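Long-range contacts in NAD-dependent dehydrogenase (Rhizobium meliloti, PDB 4Z0P), which probably reduces glyoxylate and hydroxypyruvate with NADPH as hydride donor, and is seen here with NADPH and oxalate bound: residues G255-V260 against N277-P282; V198-L203 against I231-G236. One frame throughout, in Å; residues are numbered along the deposited sequence.

Contact 1 (G255-V260 against N277-P282). With NDP (NADPH dihydro-nicotinamide-adenine-dinucleotide phosphate), chain H.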
loop_
_atom_site.group_PDB
_atom_site.type_symbol
_atom_site.label_atom_id
_atom_site.label_comp_id
_atom_site.label_asym_id
_atom_site.label_seq_id
_atom_site.Cartn_x
_atom_site.Cartn_y
_atom_site.Cartn_z
ATOM N N GLY A 255 -4.412 13.228 10.619
ATOM C CA GLY A 255 -4.059 11.880 11.024
ATOM C C GLY A 255 -2.569 11.700 11.048
ATOM O O GLY A 255 -1.808 12.594 10.658
ATOM N N ALA A 256 -2.136 10.521 11.502
ATOM C CA ALA A 256 -0.713 10.228 11.565
ATOM C C ALA A 256 -0.436 8.734 11.495
ATOM O O ALA A 256 -1.299 7.930 11.834
ATOM C CB ALA A 256 -0.107 10.802 12.840
ATOM N N SER A 257 0.760 8.394 11.019
ATOM C CA SER A 257 1.319 7.039 11.150
ATOM C C SER A 257 2.654 7.180 11.848
ATOM O O SER A 257 3.562 7.844 11.328
ATOM C CB SER A 257 1.533 6.388 9.786
ATOM O OG SER A 257 0.279 6.141 9.134
ATOM N N LEU A 258 2.767 6.578 13.028
ATOM C CA LEU A 258 4.001 6.667 13.815
ATOM C C LEU A 258 4.551 5.274 14.041
ATOM O O LEU A 258 3.883 4.424 14.656
ATOM C CB LEU A 258 3.754 7.367 15.163
ATOM C CG LEU A 258 3.161 8.791 15.040
ATOM C CD1 LEU A 258 2.791 9.329 16.415
ATOM C CD2 LEU A 258 4.149 9.728 14.335
ATOM N N ASP A 259 5.774 5.051 13.562
ATOM C CA ASP A 259 6.531 3.827 13.811
ATOM C C ASP A 259 7.564 4.009 14.911
ATOM O O ASP A 259 8.136 3.031 15.393
ATOM C CB ASP A 259 7.266 3.385 12.549
ATOM C CG ASP A 259 7.843 1.975 12.668
ATOM O OD1 ASP A 259 7.081 0.996 12.984
ATOM O OD2 ASP A 259 9.079 1.841 12.452
ATOM N N VAL A 260 7.845 5.271 15.247
ATOM C CA VAL A 260 8.964 5.638 16.145
ATOM C C VAL A 260 8.472 6.677 17.136
ATOM O O VAL A 260 7.565 7.462 16.819
ATOM C CB VAL A 260 10.197 6.130 15.355
ATOM C CG1 VAL A 260 10.738 5.009 14.481
ATOM C CG2 VAL A 260 9.852 7.336 14.497
ATOM N N ASN A 277 -7.328 8.416 14.330
ATOM C CA ASN A 277 -6.634 8.560 13.040
ATOM C C ASN A 277 -5.115 8.465 13.187
ATOM O O ASN A 277 -4.394 9.045 12.382
ATOM C CB ASN A 277 -7.048 9.854 12.330
ATOM C CG ASN A 277 -8.518 9.868 11.947
ATOM O OD1 ASN A 277 -8.982 8.985 11.219
ATOM N ND2 ASN A 277 -9.264 10.873 12.427
ATOM N N VAL A 278 -4.654 7.686 14.167
ATOM C CA VAL A 278 -3.242 7.364 14.336
ATOM C C VAL A 278 -3.013 5.886 14.198
ATOM O O VAL A 278 -3.688 5.082 14.852
ATOM C CB VAL A 278 -2.672 7.808 15.703
ATOM C CG1 VAL A 278 -1.186 7.488 15.771
ATOM C CG2 VAL A 278 -2.870 9.310 15.892
ATOM N N TYR A 279 -2.056 5.524 13.342
ATOM C CA TYR A 279 -1.589 4.152 13.218
ATOM C C TYR A 279 -0.282 3.977 13.951
ATOM O O TYR A 279 0.690 4.656 13.639
ATOM C CB TYR A 279 -1.335 3.779 11.774
ATOM C CG TYR A 279 -2.560 3.797 10.909
ATOM C CD1 TYR A 279 -3.502 2.791 10.997
ATOM C CD2 TYR A 279 -2.814 4.848 10.059
ATOM C CE1 TYR A 279 -4.620 2.782 10.191
ATOM C CE2 TYR A 279 -3.953 4.886 9.254
ATOM C CZ TYR A 279 -4.864 3.849 9.324
ATOM O OH TYR A 279 -5.959 3.862 8.517
ATOM N N VAL A 280 -0.252 3.087 14.931
ATOM C CA VAL A 280 0.976 2.833 15.706
ATOM C C VAL A 280 1.566 1.483 15.305
ATOM O O VAL A 280 0.870 0.467 15.338
ATOM C CB VAL A 280 0.679 2.796 17.234
ATOM C CG1 VAL A 280 1.873 2.321 18.052
ATOM C CG2 VAL A 280 0.192 4.154 17.704
ATOM N N THR A 281 2.854 1.480 14.978
ATOM C CA THR A 281 3.616 0.261 14.817
ATOM C C THR A 281 4.857 0.322 15.689
ATOM O O THR A 281 5.385 1.415 15.944
ATOM C CB THR A 281 3.950 -0.057 13.335
ATOM O OG1 THR A 281 4.514 1.099 12.676
ATOM C CG2 THR A 281 2.716 -0.565 12.596
ATOM N N PRO A 282 5.314 -0.849 16.181
ATOM C CA PRO A 282 6.356 -0.841 17.235
ATOM C C PRO A 282 7.785 -0.851 16.689
ATOM O O PRO A 282 8.558 -1.795 16.918
ATOM C CB PRO A 282 6.017 -2.099 18.019
ATOM C CG PRO A 282 5.480 -3.040 16.958
ATOM C CD PRO A 282 4.615 -2.150 16.123
HETATM P PA NDP H . 20.796 8.316 4.705
HETATM O O1A NDP H . 22.045 8.759 5.451
HETATM O O2A NDP H . 20.984 7.610 3.404
HETATM O O5B NDP H . 19.941 9.626 4.457
HETATM C C5B NDP H . 19.744 10.638 5.422
HETATM C C4B NDP H . 19.101 11.814 4.739
HETATM O O4B NDP H . 18.758 12.751 5.758
HETATM C C3B NDP H . 20.016 12.549 3.761
HETATM O O3B NDP H . 19.216 12.989 2.669
HETATM C C2B NDP H . 20.509 13.727 4.573
HETATM O O2B NDP H . 20.858 14.871 3.818
HETATM C C1B NDP H . 19.273 14.017 5.382
HETATM N N9A NDP H . 19.619 14.835 6.557
HETATM C C8A NDP H . 20.350 14.524 7.645
HETATM N N7A NDP H . 20.458 15.508 8.509
HETATM C C5A NDP H . 19.747 16.525 7.938
HETATM C C6A NDP H . 19.487 17.853 8.331
HETATM N N6A NDP H . 19.939 18.372 9.496
HETATM N N1A NDP H . 18.727 18.633 7.511
HETATM C C2A NDP H . 18.279 18.115 6.358
HETATM N N3A NDP H . 18.471 16.882 5.880
HETATM C C4A NDP H . 19.211 16.126 6.732
HETATM O O3 NDP H . 19.969 7.455 5.793
HETATM P PN NDP H . 18.894 6.316 5.366
HETATM O O1N NDP H . 17.971 6.843 4.320
HETATM O O2N NDP H . 19.583 5.018 5.136
HETATM O O5D NDP H . 18.177 6.158 6.779
HETATM C C5D NDP H . 17.468 7.255 7.320
HETATM C C4D NDP H . 17.059 6.974 8.758
HETATM O O4D NDP H . 15.947 6.076 8.795
HETATM C C3D NDP H . 18.086 6.272 9.637
HETATM O O3D NDP H . 19.070 7.208 10.121
HETATM C C2D NDP H . 17.282 5.657 10.766
HETATM O O2D NDP H . 17.182 6.572 11.872
HETATM C C1D NDP H . 15.891 5.515 10.097
HETATM N N1N NDP H . 15.449 4.122 9.996
HETATM C C2N NDP H . 14.314 3.683 10.667
HETATM C C3N NDP H . 13.875 2.396 10.571
HETATM C C7N NDP H . 12.575 1.929 11.155
HETATM O O7N NDP H . 12.392 0.699 11.258
HETATM N N7N NDP H . 11.679 2.804 11.558
HETATM C C4N NDP H . 14.663 1.419 9.780
HETATM C C5N NDP H . 15.870 1.969 9.115
HETATM C C6N NDP H . 16.207 3.242 9.209
HETATM P P2B NDP H . 22.216 14.916 2.954
HETATM O O1X NDP H . 21.935 14.001 1.790
HETATM O O2X NDP H . 22.281 16.381 2.561
HETATM O O3X NDP H . 23.313 14.461 3.841
#
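The phenol ring of Tyr279 meets Ser257 obliquely, its CD2 lying 3.5 Å from Ser257 OG. His114 packs edge-to-face with this ring and Arg119 makes a cation-pi contact with it, while the Ser257 hydroxyl hydrogen-bonds to Gln110 and His114. The other flat group is the carboxylate of Asp259, gripped at both oxygens. Thr281 OG1 donates to Asp259 OD1 over 2.6 Å, on the anti side and 17° out of the carboxylate plane; the amide nitrogen N7N of NADPH donates to Asp259 OD2 over 2.9 Å. With CG anti to the backbone N (chi1 -169°), the acid is swung towards both donors. Strand 278-280, outermost within this chain in the parallel Rossmann-type sheet, pairs in parallel with 255-258, and the loop just after 255-258 delivers Asp259 to the cofactor. Asn277 O receives Ala256 N at 2.8 Å, and alternating bonds continue to Thr281 N and Leu258 O at 3.1 Å. On the opposite face from Ser257 and Tyr279, Leu258 CD1 rests 4.4 Å from Val278 CG1. Backbone amides of Val284 and Ala285 also reach the carboxylate, fixing its rotation; so many donors would be expected to favour the charged form, with the nicotinamide carboxamide held in place.

Contact 2 (V198-L203 against I231-G236). With NDP (NADPH dihydro-nicotinamide-adenine-dinucleotide phosphate), chain H; OXD (oxalic acid), chain C.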
loop_
_atom_site.group_PDB
_atom_site.type_symbol
_atom_site.label_atom_id
_atom_site.label_comp_id
_atom_site.label_asym_id
_atom_site.label_seq_id
_atom_site.Cartn_x
_atom_site.Cartn_y
_atom_site.Cartn_z
ATOM N N VAL A 198 6.226 12.759 5.143
ATOM C CA VAL A 198 6.914 11.521 5.515
ATOM C C VAL A 198 8.299 11.861 6.034
ATOM O O VAL A 198 9.104 12.471 5.321
ATOM C CB VAL A 198 7.069 10.569 4.322
ATOM C CG1 VAL A 198 7.900 9.333 4.682
ATOM C CG2 VAL A 198 5.689 10.108 3.845
ATOM N N GLY A 199 8.579 11.450 7.265
ATOM C CA GLY A 199 9.894 11.612 7.866
ATOM C C GLY A 199 10.772 10.363 7.711
ATOM O O GLY A 199 10.449 9.297 8.233
ATOM N N LEU A 200 11.887 10.529 7.014
ATOM C CA LEU A 200 12.935 9.514 6.865
ATOM C C LEU A 200 14.315 10.135 7.108
ATOM O O LEU A 200 15.256 9.902 6.367
ATOM C CB LEU A 200 12.859 8.874 5.499
ATOM C CG LEU A 200 11.678 7.896 5.362
ATOM C CD1 LEU A 200 11.480 7.509 3.901
ATOM C CD2 LEU A 200 11.865 6.669 6.222
ATOM N N LEU A 201 14.392 10.918 8.171
ATOM C CA LEU A 201 15.636 11.559 8.620
ATOM C C LEU A 201 16.281 10.722 9.724
ATOM O O LEU A 201 15.588 10.092 10.519
ATOM C CB LEU A 201 15.346 12.935 9.214
ATOM C CG LEU A 201 14.914 14.070 8.275
ATOM C CD1 LEU A 201 14.361 15.235 9.073
ATOM C CD2 LEU A 201 16.074 14.494 7.387
ATOM N N PRO A 202 17.614 10.747 9.808
ATOM C CA PRO A 202 18.286 10.271 11.026
ATOM C C PRO A 202 17.977 11.192 12.201
ATOM O O PRO A 202 17.538 12.329 11.985
ATOM C CB PRO A 202 19.767 10.329 10.682
ATOM C CG PRO A 202 19.869 11.259 9.508
ATOM C CD PRO A 202 18.521 11.467 8.900
ATOM N N LEU A 203 18.158 10.674 13.417
ATOM C CA LEU A 203 18.226 11.515 14.614
ATOM C C LEU A 203 19.631 12.022 14.742
ATOM O O LEU A 203 20.577 11.234 14.873
ATOM C CB LEU A 203 17.866 10.770 15.902
ATOM C CG LEU A 203 17.864 11.643 17.178
ATOM C CD1 LEU A 203 16.957 12.855 17.089
ATOM C CD2 LEU A 203 17.503 10.805 18.384
ATOM N N ILE A 231 3.610 11.306 8.880
ATOM C CA ILE A 231 4.046 9.906 8.863
ATOM C C ILE A 231 5.521 9.893 9.212
ATOM O O ILE A 231 6.333 10.547 8.520
ATOM C CB ILE A 231 3.840 9.310 7.464
ATOM C CG1 ILE A 231 2.348 9.250 7.123
ATOM C CG2 ILE A 231 4.524 7.940 7.318
ATOM C CD1 ILE A 231 2.117 9.147 5.633
ATOM N N ASN A 232 5.883 9.246 10.319
ATOM C CA ASN A 232 7.298 9.202 10.709
ATOM C C ASN A 232 7.827 7.804 10.929
ATOM O O ASN A 232 7.290 7.049 11.743
ATOM C CB ASN A 232 7.563 10.036 11.966
ATOM C CG ASN A 232 9.061 10.258 12.240
ATOM O OD1 ASN A 232 9.925 10.077 11.373
ATOM N ND2 ASN A 232 9.359 10.686 13.442
ATOM N N ALA A 233 8.875 7.459 10.194
ATOM C CA ALA A 233 9.608 6.213 10.425
ATOM C C ALA A 233 11.105 6.431 10.514
ATOM O O ALA A 233 11.883 5.473 10.342
ATOM C CB ALA A 233 9.290 5.182 9.347
ATOM N N GLY A 234 11.508 7.657 10.831
ATOM C CA GLY A 234 12.910 7.971 11.068
ATOM C C GLY A 234 13.291 7.640 12.494
ATOM O O GLY A 234 13.617 6.479 12.821
ATOM N N ARG A 235 13.222 8.651 13.361
ATOM C CA ARG A 235 13.453 8.447 14.784
ATOM C C ARG A 235 12.490 9.273 15.589
ATOM O O ARG A 235 12.138 10.393 15.208
ATOM C CB ARG A 235 14.875 8.863 15.145
ATOM C CG ARG A 235 15.950 7.890 14.694
ATOM C CD ARG A 235 15.928 6.666 15.567
ATOM N NE ARG A 235 16.919 5.667 15.220
ATOM C CZ ARG A 235 16.747 4.670 14.376
ATOM N NH1 ARG A 235 15.612 4.520 13.695
ATOM N NH2 ARG A 235 17.725 3.802 14.196
ATOM N N GLY A 236 12.095 8.732 16.733
ATOM C CA GLY A 236 11.194 9.408 17.645
ATOM C C GLY A 236 11.703 10.710 18.211
ATOM O O GLY A 236 10.942 11.656 18.400
HETATM P PA NDP H . 20.796 8.316 4.705
HETATM O O1A NDP H . 22.045 8.759 5.451
HETATM O O2A NDP H . 20.984 7.610 3.404
HETATM O O5B NDP H . 19.941 9.626 4.457
HETATM C C5B NDP H . 19.744 10.638 5.422
HETATM C C4B NDP H . 19.101 11.814 4.739
HETATM O O4B NDP H . 18.758 12.751 5.758
HETATM C C3B NDP H . 20.016 12.549 3.761
HETATM O O3B NDP H . 19.216 12.989 2.669
HETATM C C2B NDP H . 20.509 13.727 4.573
HETATM O O2B NDP H . 20.858 14.871 3.818
HETATM C C1B NDP H . 19.273 14.017 5.382
HETATM N N9A NDP H . 19.619 14.835 6.557
HETATM C C8A NDP H . 20.350 14.524 7.645
HETATM N N7A NDP H . 20.458 15.508 8.509
HETATM C C5A NDP H . 19.747 16.525 7.938
HETATM C C6A NDP H . 19.487 17.853 8.331
HETATM N N6A NDP H . 19.939 18.372 9.496
HETATM N N1A NDP H . 18.727 18.633 7.511
HETATM C C2A NDP H . 18.279 18.115 6.358
HETATM N N3A NDP H . 18.471 16.882 5.880
HETATM C C4A NDP H . 19.211 16.126 6.732
HETATM O O3 NDP H . 19.969 7.455 5.793
HETATM P PN NDP H . 18.894 6.316 5.366
HETATM O O1N NDP H . 17.971 6.843 4.320
HETATM O O2N NDP H . 19.583 5.018 5.136
HETATM O O5D NDP H . 18.177 6.158 6.779
HETATM C C5D NDP H . 17.468 7.255 7.320
HETATM C C4D NDP H . 17.059 6.974 8.758
HETATM O O4D NDP H . 15.947 6.076 8.795
HETATM C C3D NDP H . 18.086 6.272 9.637
HETATM O O3D NDP H . 19.070 7.208 10.121
HETATM C C2D NDP H . 17.282 5.657 10.766
HETATM O O2D NDP H . 17.182 6.572 11.872
HETATM C C1D NDP H . 15.891 5.515 10.097
HETATM N N1N NDP H . 15.449 4.122 9.996
HETATM C C2N NDP H . 14.314 3.683 10.667
HETATM C C3N NDP H . 13.875 2.396 10.571
HETATM C C7N NDP H . 12.575 1.929 11.155
HETATM O O7N NDP H . 12.392 0.699 11.258
HETATM N N7N NDP H . 11.679 2.804 11.558
HETATM C C4N NDP H . 14.663 1.419 9.780
HETATM C C5N NDP H . 15.870 1.969 9.115
HETATM C C6N NDP H . 16.207 3.242 9.209
HETATM P P2B NDP H . 22.216 14.916 2.954
HETATM O O1X NDP H . 21.935 14.001 1.790
HETATM O O2X NDP H . 22.281 16.381 2.561
HETATM O O3X NDP H . 23.313 14.461 3.841
HETATM C C1 OXD C . 17.414 0.987 11.833
HETATM C C2 OXD C . 16.254 0.791 12.696
HETATM O O3 OXD C . 17.709 0.128 10.964
HETATM O O4 OXD C . 15.897 -0.359 12.991
HETATM O O5 OXD C . 18.095 2.020 12.002
HETATM O O6 OXD C . 15.644 1.777 13.134
HETATM O O HOH W 1 12.207 11.346 10.232
HETATM O O HOH W 2 14.059 11.300 12.348
#
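Val198 and Ile231 pack at the tight end of the contact, CG2 of the valine 4.1 Å from CD1 of the isoleucine, where two parallel strands run side by side. Gly199 N gives a straight bond to Ile231 O at 2.7 Å, and Gly199 O accepts from Ala233 N in the carbonyl plane. There the strands end and the chains part. Asn232 closes an Asx turn, its OD1 taking Gly234 N from 51° above the amide plane while its ND2 hydrogen-bonds to Gln239, and here two waters bridge the chains: one joins Leu201 N to Asn232 OD1, a second joins Leu201 O to Arg235 N. Past these waters Leu203 CB meets Arg235 CB at 3.6 Å. The arginine chain bends at chi2 (-74°) and carries its guanidinium to oxalate, NH1 donating to O6 over 2.8 Å and NH2 to O5 over 2.9 Å, while O2D of NADPH sits 3.1 Å above the centre of one face. Asp78 pairs with NE. Replacing Arg235 by an alanine would probably leave the oxalate carboxylates without their charged mate and Asp78 without its salt bridge. Strand 142-146 flanks Val198, strand 255-258 borders Asn232, and helix 97-115 covers Leu200, Ile231 and Ala233, placing the contact inside the Rossmann-type sheet.

Contacts 1 and 2 illustrate how a Rossmann-type fold builds its site at the carboxyl ends of parallel strands: their centres lie 12 Å apart in one sheet, where strands 229-232 and 255-258 are neighbours. Probable backbone hydrogen bonds join them, Asn232 N to Ser257 O at 2.9 Å and Asp259 N to Asn232 O at 3.1 Å. Further on, Val260 CG2 packs 3.5 Å from Arg235 C. The two contacts share the nicotinamide carboxamide: N7N is taken by Asp259 from contact 1 and, over 2.9 Å, by Ala233 O from contact 2. Of the two, contact 2 also reaches the oxalate beside the nicotinamide, through Arg235; Tyr279 of contact 1 borders a different oxalate.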